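Local atomic coordinates of diol-dehydratase (PDB entry 5I2A), a protein that probably acts as a glycyl radical enzyme of the B12-independent type, a lyase that dehydrates diols such as 1,2-propanediol. Residues Y311-I316 with I368-H373; F290-Y295 with D362-C367. One frame throughout, in Å; residues are numbered along the deposited sequence.

Interaction 1 (Y311-I316 with I368-H373); sequences YAQELI and ITASEH
Gln313 reaches from helix 309-323 and lies against three residues of helix 362-374. Its CD rests 3.7 Å from CG2 of Thr369. Its CG sits 3.7 Å from CE1 of His373. The amide and imidazole planes are steeply turned, 74° apart, so the two groups do not stack. The amide nitrogen NE2 comes within 3.7 Å of the Ala370 CB methyl. One turn on, the CG2 branch of Ile316 packs on the same methyl, with CG2 and CB 3.6 Å apart. Ile316 and Ala370 also have the CA atoms nearest each other. The axes of the two short segments approach to 9.7 Å and cross at -63°. Both helices belong to the pyruvate formate lyase-like part of this glycyl radical enzyme fold, and helix 362-374 links strands 346-350 and 380-385 of a mixed sheet. The polar end of Gln313 is gripped on both sides of its amide. A water bridges the helices, donating to OE1 of Gln313 at 2.8 Å and lying 2.8 Å from OG1 of Thr369. NE2 hydrogen-bonds to Asp317 OD1 and to the backbone O of Met366. These bonds should fix which way round the amide sits. Asp317 also takes ND1 of His373 through OD2, and its carboxylate probably holds both the amide and the ring in place. The ring is backed within its own helix by Thr369, whose CG2 stands 3.3 Å above one face, toward the rim. Thr369 OG1 lies beside its backbone N (chi1 -66°), turned toward the water and also hydrogen-bonded to Arg396; this leaves CG2 anti to that N, against the ring.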
ATOM      1  N   TYR A 311      34.316 -35.584  12.125  1.00 21.33           N
ATOM      2  CA  TYR A 311      32.867 -35.461  12.214  1.00 25.37           C
ATOM      3  C   TYR A 311      32.416 -34.085  11.744  1.00 22.25           C
ATOM      4  O   TYR A 311      31.365 -33.954  11.108  1.00 20.20           O
ATOM      5  CB  TYR A 311      32.375 -35.711  13.637  1.00 22.68           C
ATOM      6  CG  TYR A 311      30.868 -35.786  13.727  1.00 23.77           C
ATOM      7  CD1 TYR A 311      30.161 -36.751  13.017  1.00 24.89           C
ATOM      8  CD2 TYR A 311      30.152 -34.896  14.515  1.00 22.30           C
ATOM      9  CE1 TYR A 311      28.786 -36.835  13.097  1.00 18.69           C
ATOM     10  CE2 TYR A 311      28.772 -34.969  14.599  1.00 22.02           C
ATOM     11  CZ  TYR A 311      28.099 -35.937  13.885  1.00 20.36           C
ATOM     12  OH  TYR A 311      26.736 -36.005  13.953  1.00 21.69           O
ATOM     13  N   ALA A 312      33.213 -33.071  12.065  1.00 17.60           N
ATOM     14  CA  ALA A 312      32.958 -31.720  11.585  1.00 21.38           C
ATOM     15  C   ALA A 312      32.941 -31.682  10.057  1.00 20.56           C
ATOM     16  O   ALA A 312      32.062 -31.066   9.464  1.00 18.81           O
ATOM     17  CB  ALA A 312      33.993 -30.750  12.126  1.00 16.76           C
ATOM     18  N   GLN A 313      33.906 -32.353   9.430  1.00 21.02           N
ATOM     19  CA  GLN A 313      33.980 -32.412   7.976  1.00 18.40           C
ATOM     20  C   GLN A 313      32.768 -33.146   7.434  1.00 20.79           C
ATOM     21  O   GLN A 313      32.198 -32.751   6.419  1.00 18.75           O
ATOM     22  CB  GLN A 313      35.259 -33.106   7.500  1.00 19.08           C
ATOM     23  CG  GLN A 313      35.442 -33.074   5.981  1.00 17.07           C
ATOM     24  CD  GLN A 313      35.733 -31.661   5.465  1.00 17.61           C
ATOM     25  OE1 GLN A 313      36.700 -31.020   5.880  1.00 20.16           O
ATOM     26  NE2 GLN A 313      34.884 -31.169   4.572  1.00 18.17           N
ATOM     27  N   GLU A 314      32.372 -34.216   8.116  1.00 15.48           N
ATOM     28  CA  GLU A 314      31.224 -34.988   7.677  1.00 19.12           C
ATOM     29  C   GLU A 314      29.951 -34.133   7.722  1.00 18.77           C
ATOM     30  O   GLU A 314      29.119 -34.194   6.813  1.00 20.12           O
ATOM     31  CB  GLU A 314      31.042 -36.244   8.533  1.00 18.02           C
ATOM     32  CG  GLU A 314      29.995 -37.199   7.960  1.00 20.16           C
ATOM     33  CD  GLU A 314      29.861 -38.489   8.768  1.00 23.31           C
ATOM     34  OE1 GLU A 314      30.244 -38.490   9.948  1.00 23.42           O
ATOM     35  OE2 GLU A 314      29.360 -39.486   8.222  1.00 18.99           O
ATOM     36  N   LEU A 315      29.809 -33.340   8.780  1.00 16.10           N
ATOM     37  CA  LEU A 315      28.654 -32.452   8.917  1.00 19.46           C
ATOM     38  C   LEU A 315      28.622 -31.410   7.793  1.00 18.34           C
ATOM     39  O   LEU A 315      27.584 -31.169   7.188  1.00 18.69           O
ATOM     40  CB  LEU A 315      28.662 -31.761  10.278  1.00 16.34           C
ATOM     41  CG  LEU A 315      28.319 -32.618  11.501  1.00 20.86           C
ATOM     42  CD1 LEU A 315      28.652 -31.874  12.787  1.00 17.00           C
ATOM     43  CD2 LEU A 315      26.860 -33.060  11.501  1.00 19.10           C
ATOM     44  N   ILE A 316      29.768 -30.802   7.516  1.00 19.45           N
ATOM     45  CA  ILE A 316      29.860 -29.807   6.464  1.00 17.66           C
ATOM     46  C   ILE A 316      29.553 -30.445   5.103  1.00 17.75           C
ATOM     47  O   ILE A 316      28.805 -29.880   4.294  1.00 17.50           O
ATOM     48  CB  ILE A 316      31.244 -29.143   6.452  1.00 18.90           C
ATOM     49  CG1 ILE A 316      31.446 -28.346   7.746  1.00 17.25           C
ATOM     50  CG2 ILE A 316      31.389 -28.242   5.246  1.00 17.28           C
ATOM     51  CD1 ILE A 316      32.860 -27.776   7.915  1.00 17.02           C
ATOM     52  N   ILE A 368      36.470 -25.818   1.320  1.00 16.32           N
ATOM     53  CA  ILE A 368      37.058 -26.223   0.053  1.00 16.17           C
ATOM     54  C   ILE A 368      37.059 -27.763  -0.081  1.00 17.23           C
ATOM     55  O   ILE A 368      36.740 -28.314  -1.132  1.00 14.35           O
ATOM     56  CB  ILE A 368      38.486 -25.678  -0.087  1.00 15.75           C
ATOM     57  CG1 ILE A 368      38.465 -24.150  -0.138  1.00 15.57           C
ATOM     58  CG2 ILE A 368      39.149 -26.231  -1.329  1.00 18.57           C
ATOM     59  CD1 ILE A 368      39.838 -23.511  -0.167  1.00 15.02           C
ATOM     60  N   THR A 369      37.386 -28.448   1.005  1.00 18.23           N
ATOM     61  CA  THR A 369      37.412 -29.907   1.009  1.00 17.95           C
ATOM     62  C   THR A 369      36.010 -30.453   0.756  1.00 16.73           C
ATOM     63  O   THR A 369      35.832 -31.434   0.026  1.00 18.70           O
ATOM     64  CB  THR A 369      37.967 -30.461   2.344  1.00 18.96           C
ATOM     65  OG1 THR A 369      39.351 -30.111   2.476  1.00 18.58           O
ATOM     66  CG2 THR A 369      37.839 -31.981   2.403  1.00 18.04           C
ATOM     67  N   ALA A 370      35.012 -29.815   1.352  1.00 16.14           N
ATOM     68  CA  ALA A 370      33.647 -30.292   1.201  1.00 15.35           C
ATOM     69  C   ALA A 370      33.203 -30.223  -0.264  1.00 15.05           C
ATOM     70  O   ALA A 370      32.529 -31.122  -0.752  1.00 17.73           O
ATOM     71  CB  ALA A 370      32.692 -29.508   2.100  1.00 12.22           C
ATOM     72  N   SER A 371      33.610 -29.179  -0.971  1.00 14.87           N
ATOM     73  CA  SER A 371      33.339 -29.095  -2.407  1.00 17.02           C
ATOM     74  C   SER A 371      34.006 -30.245  -3.181  1.00 21.28           C
ATOM     75  O   SER A 371      33.459 -30.753  -4.153  1.00 15.91           O
ATOM     76  CB  SER A 371      33.815 -27.748  -2.951  1.00 13.99           C
ATOM     77  OG  SER A 371      33.008 -26.690  -2.471  1.00 16.68           O
ATOM     78  N   GLU A 372      35.197 -30.646  -2.748  1.00 17.41           N
ATOM     79  CA  GLU A 372      35.895 -31.758  -3.387  1.00 18.21           C
ATOM     80  C   GLU A 372      35.213 -33.082  -3.033  1.00 16.35           C
ATOM     81  O   GLU A 372      35.013 -33.927  -3.892  1.00 18.35           O
ATOM     82  CB  GLU A 372      37.371 -31.772  -2.969  1.00 16.69           C
ATOM     83  CG  GLU A 372      38.238 -32.728  -3.729  1.00 29.49           C
ATOM     84  CD  GLU A 372      39.723 -32.421  -3.544  1.00 44.90           C
ATOM     85  OE1 GLU A 372      40.090 -31.789  -2.524  1.00 40.58           O
ATOM     86  OE2 GLU A 372      40.520 -32.799  -4.429  1.00 53.75           O
ATOM     87  N   HIS A 373      34.841 -33.240  -1.768  1.00 15.79           N
ATOM     88  CA  HIS A 373      34.163 -34.446  -1.300  1.00 17.76           C
ATOM     89  C   HIS A 373      32.827 -34.682  -2.006  1.00 19.43           C
ATOM     90  O   HIS A 373      32.575 -35.756  -2.549  1.00 16.61           O
ATOM     91  CB  HIS A 373      33.912 -34.372   0.210  1.00 20.08           C
ATOM     92  CG  HIS A 373      35.115 -34.672   1.051  1.00 18.30           C
ATOM     93  ND1 HIS A 373      35.066 -34.695   2.431  1.00 16.08           N
ATOM     94  CD2 HIS A 373      36.399 -34.936   0.717  1.00 14.45           C
ATOM     95  CE1 HIS A 373      36.262 -34.984   2.905  1.00 19.56           C
ATOM     96  NE2 HIS A 373      37.090 -35.134   1.886  1.00 19.29           N
TER
HETATM   97  O   HOH W   1      39.448 -30.868   5.155  1.00 20.74           O

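Interaction 2 (F290-Y295 with D362-C367); sequences FDQYMY and DLSFMC
Asp291 carries CG between its backbone N and carbonyl carbon (chi1 65°), which brings its carboxylate up to Ser364. The Ser364 OG lies anti to its own carbonyl carbon and donates to OD2 of Asp291 at 2.7 Å, and OD2 accepts with its anti lone pair. The same OD2 accepts from the backbone N of Gly350 and, weakly, from NE2 of Gln292, which is also hydrogen-bonded to the backbone O of Ala359. Ser364 OG in turn is hydrogen-bonded to N of Asn361, near the first turn of helix 362-374. This helix follows strand 346-350 in the pyruvate formate lyase-like region, and Asp291 joins the strand end to the helix start. With an alanine here, the Ser364 hydroxyl and the Gly350 N-H would probably lose their shared acceptor. Beside Asp291, Leu363 places CD1 3.6 Å from CB of Met294. Its CG meets the edge of the Tyr295 ring, 4.1 Å from CD1. At the other end, Cys367 SG stands at the edge of the Phe290 ring, 3.7 Å from CD1. Met294 CG covers one face of that ring, over its centre. A water 2.8 Å from Tyr295 OH accepts from N of Asp362.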
ATOM      1  N   PHE A 290      30.467 -18.174   5.695  1.00 12.31           N
ATOM      2  CA  PHE A 290      30.206 -19.359   6.502  1.00 13.41           C
ATOM      3  C   PHE A 290      31.428 -19.769   7.327  1.00 16.20           C
ATOM      4  O   PHE A 290      31.274 -20.174   8.466  1.00 15.08           O
ATOM      5  CB  PHE A 290      29.752 -20.475   5.558  1.00 13.52           C
ATOM      6  CG  PHE A 290      29.405 -21.782   6.207  1.00 15.75           C
ATOM      7  CD1 PHE A 290      30.359 -22.784   6.327  1.00 13.14           C
ATOM      8  CD2 PHE A 290      28.104 -22.065   6.571  1.00 15.12           C
ATOM      9  CE1 PHE A 290      30.025 -24.018   6.848  1.00 15.40           C
ATOM     10  CE2 PHE A 290      27.766 -23.300   7.100  1.00 19.22           C
ATOM     11  CZ  PHE A 290      28.731 -24.276   7.245  1.00 15.17           C
ATOM     12  N   ASP A 291      32.633 -19.633   6.775  1.00 13.56           N
ATOM     13  CA  ASP A 291      33.817 -19.992   7.546  1.00 19.03           C
ATOM     14  C   ASP A 291      34.042 -19.037   8.726  1.00 20.72           C
ATOM     15  O   ASP A 291      34.656 -19.418   9.719  1.00 19.64           O
ATOM     16  CB  ASP A 291      35.074 -20.060   6.656  1.00 15.25           C
ATOM     17  CG  ASP A 291      35.460 -18.713   6.054  1.00 17.91           C
ATOM     18  OD1 ASP A 291      34.588 -17.821   5.899  1.00 17.19           O
ATOM     19  OD2 ASP A 291      36.648 -18.574   5.704  1.00 15.05           O
ATOM     20  N   GLN A 292      33.536 -17.809   8.626  1.00 15.13           N
ATOM     21  CA  GLN A 292      33.667 -16.859   9.717  1.00 15.09           C
ATOM     22  C   GLN A 292      32.609 -17.068  10.810  1.00 17.88           C
ATOM     23  O   GLN A 292      32.961 -17.227  11.972  1.00 19.60           O
ATOM     24  CB  GLN A 292      33.599 -15.421   9.185  1.00 16.52           C
ATOM     25  CG  GLN A 292      34.640 -15.133   8.119  1.00 14.81           C
ATOM     26  CD  GLN A 292      36.058 -15.385   8.618  1.00 18.26           C
ATOM     27  OE1 GLN A 292      36.502 -14.765   9.580  1.00 15.99           O
ATOM     28  NE2 GLN A 292      36.765 -16.310   7.970  1.00 15.74           N
ATOM     29  N   TYR A 293      31.318 -17.081  10.466  1.00 16.19           N
ATOM     30  CA  TYR A 293      30.321 -17.140  11.531  1.00 16.69           C
ATOM     31  C   TYR A 293      30.126 -18.536  12.116  1.00 17.39           C
ATOM     32  O   TYR A 293      29.649 -18.661  13.235  1.00 18.39           O
ATOM     33  CB  TYR A 293      28.964 -16.550  11.083  1.00 13.24           C
ATOM     34  CG  TYR A 293      28.274 -17.138   9.858  1.00 17.09           C
ATOM     35  CD1 TYR A 293      27.660 -18.381   9.909  1.00 11.17           C
ATOM     36  CD2 TYR A 293      28.184 -16.411   8.673  1.00 14.31           C
ATOM     37  CE1 TYR A 293      27.007 -18.900   8.804  1.00 15.95           C
ATOM     38  CE2 TYR A 293      27.525 -16.926   7.558  1.00 11.64           C
ATOM     39  CZ  TYR A 293      26.940 -18.168   7.633  1.00 14.20           C
ATOM     40  OH  TYR A 293      26.292 -18.696   6.545  1.00 13.88           O
ATOM     41  N   MET A 294      30.520 -19.582  11.399  1.00 16.41           N
ATOM     42  CA  MET A 294      30.441 -20.935  11.970  1.00 17.60           C
ATOM     43  C   MET A 294      31.632 -21.243  12.890  1.00 20.65           C
ATOM     44  O   MET A 294      31.572 -22.164  13.711  1.00 19.71           O
ATOM     45  CB  MET A 294      30.375 -21.997  10.865  1.00 17.29           C
ATOM     46  CG  MET A 294      29.131 -21.913   9.972  1.00 13.05           C
ATOM     47  SD  MET A 294      27.613 -22.155  10.898  1.00 18.96           S
ATOM     48  CE  MET A 294      27.559 -23.943  11.040  1.00 17.24           C
ATOM     49  N   TYR A 295      32.710 -20.477  12.745  1.00 18.74           N
ATOM     50  CA  TYR A 295      33.963 -20.830  13.393  1.00 17.94           C
ATOM     51  C   TYR A 295      33.916 -20.858  14.931  1.00 22.52           C
ATOM     52  O   TYR A 295      34.449 -21.794  15.519  1.00 24.15           O
ATOM     53  CB  TYR A 295      35.099 -19.907  12.940  1.00 18.96           C
ATOM     54  CG  TYR A 295      36.412 -20.402  13.477  1.00 22.06           C
ATOM     55  CD1 TYR A 295      36.972 -21.589  13.012  1.00 20.75           C
ATOM     56  CD2 TYR A 295      37.069 -19.717  14.490  1.00 23.94           C
ATOM     57  CE1 TYR A 295      38.178 -22.065  13.532  1.00 24.44           C
ATOM     58  CE2 TYR A 295      38.260 -20.177  15.010  1.00 23.74           C
ATOM     59  CZ  TYR A 295      38.811 -21.347  14.532  1.00 25.04           C
ATOM     60  OH  TYR A 295      39.993 -21.780  15.071  1.00 28.02           O
ATOM     61  N   ASP A 362      40.407 -22.838  10.170  1.00 20.92           N
ATOM     62  CA  ASP A 362      40.223 -24.246   9.845  1.00 19.94           C
ATOM     63  C   ASP A 362      39.022 -24.498   8.925  1.00 23.70           C
ATOM     64  O   ASP A 362      39.088 -25.333   8.025  1.00 17.09           O
ATOM     65  CB  ASP A 362      40.063 -25.079  11.120  1.00 20.86           C
ATOM     66  CG  ASP A 362      41.403 -25.545  11.694  1.00 27.76           C
ATOM     67  OD1 ASP A 362      42.365 -25.730  10.920  1.00 29.68           O
ATOM     68  OD2 ASP A 362      41.482 -25.746  12.916  1.00 25.43           O
ATOM     69  N   LEU A 363      37.924 -23.786   9.160  1.00 17.55           N
ATOM     70  CA  LEU A 363      36.730 -23.995   8.346  1.00 18.20           C
ATOM     71  C   LEU A 363      36.945 -23.516   6.910  1.00 13.07           C
ATOM     72  O   LEU A 363      36.354 -24.072   5.988  1.00 18.54           O
ATOM     73  CB  LEU A 363      35.513 -23.295   8.968  1.00 16.59           C
ATOM     74  CG  LEU A 363      35.011 -23.884  10.287  1.00 17.61           C
ATOM     75  CD1 LEU A 363      33.725 -23.214  10.735  1.00 17.22           C
ATOM     76  CD2 LEU A 363      34.784 -25.385  10.158  1.00 19.75           C
ATOM     77  N   SER A 364      37.782 -22.495   6.722  1.00 13.12           N
ATOM     78  CA  SER A 364      38.099 -22.014   5.376  1.00 14.68           C
ATOM     79  C   SER A 364      38.576 -23.184   4.487  1.00 19.32           C
ATOM     80  O   SER A 364      38.095 -23.366   3.362  1.00 15.02           O
ATOM     81  CB  SER A 364      39.171 -20.911   5.409  1.00 13.58           C
ATOM     82  OG  SER A 364      38.876 -19.902   6.355  1.00 18.20           O
ATOM     83  N   PHE A 365      39.507 -23.983   5.003  1.00 17.45           N
ATOM     84  CA  PHE A 365      39.999 -25.151   4.267  1.00 14.77           C
ATOM     85  C   PHE A 365      38.933 -26.238   4.169  1.00 15.37           C
ATOM     86  O   PHE A 365      38.791 -26.881   3.135  1.00 18.97           O
ATOM     87  CB  PHE A 365      41.273 -25.713   4.923  1.00 15.34           C
ATOM     88  CG  PHE A 365      42.448 -24.776   4.857  1.00 15.33           C
ATOM     89  CD1 PHE A 365      43.296 -24.774   3.764  1.00 16.16           C
ATOM     90  CD2 PHE A 365      42.689 -23.881   5.873  1.00 18.95           C
ATOM     91  CE1 PHE A 365      44.361 -23.900   3.702  1.00 17.40           C
ATOM     92  CE2 PHE A 365      43.756 -23.009   5.811  1.00 17.64           C
ATOM     93  CZ  PHE A 365      44.586 -23.012   4.722  1.00 13.21           C
ATOM     94  N   MET A 366      38.169 -26.440   5.237  1.00 17.68           N
ATOM     95  CA  MET A 366      37.203 -27.536   5.249  1.00 15.86           C
ATOM     96  C   MET A 366      36.050 -27.303   4.268  1.00 17.08           C
ATOM     97  O   MET A 366      35.490 -28.259   3.739  1.00 17.52           O
ATOM     98  CB  MET A 366      36.688 -27.763   6.665  1.00 17.18           C
ATOM     99  CG  MET A 366      37.811 -28.301   7.587  1.00 19.22           C
ATOM    100  SD  MET A 366      37.481 -28.184   9.354  1.00 28.27           S
ATOM    101  CE  MET A 366      36.113 -29.315   9.446  1.00 13.70           C
ATOM    102  N   CYS A 367      35.724 -26.038   4.003  1.00 15.06           N
ATOM    103  CA  CYS A 367      34.713 -25.706   2.996  1.00 15.51           C
ATOM    104  C   CYS A 367      35.203 -26.085   1.596  1.00 14.58           C
ATOM    105  O   CYS A 367      34.456 -26.621   0.784  1.00 15.86           O
ATOM    106  CB  CYS A 367      34.359 -24.217   3.068  1.00 12.20           C
ATOM    107  SG  CYS A 367      33.446 -23.755   4.566  1.00 17.13           S
TER
HETATM  108  O   HOH W   2      41.519 -22.085  12.728  1.00 22.49           O

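In the fold
Following the chain from the N terminus, helix 290-293 is the first of the contacting elements to be reached, then helix 309-323, strand 346-350 and helix 362-374. Interaction 2 closes a loop when 362-367 returns to 290-295, across 66 intervening residues. Interaction 1 closes a second loop when 368-373 meets 311-316, across 51. The two loops cross, because their segments alternate along the chain. Both end on helix 362-374; its first half meets 290-295, and its second half meets 311-316, with Leu363 and Met366 also reaching Ile316. The centres lie 10 Å apart. The helix thereby ties two earlier helical parts to the edge of the mixed sheet.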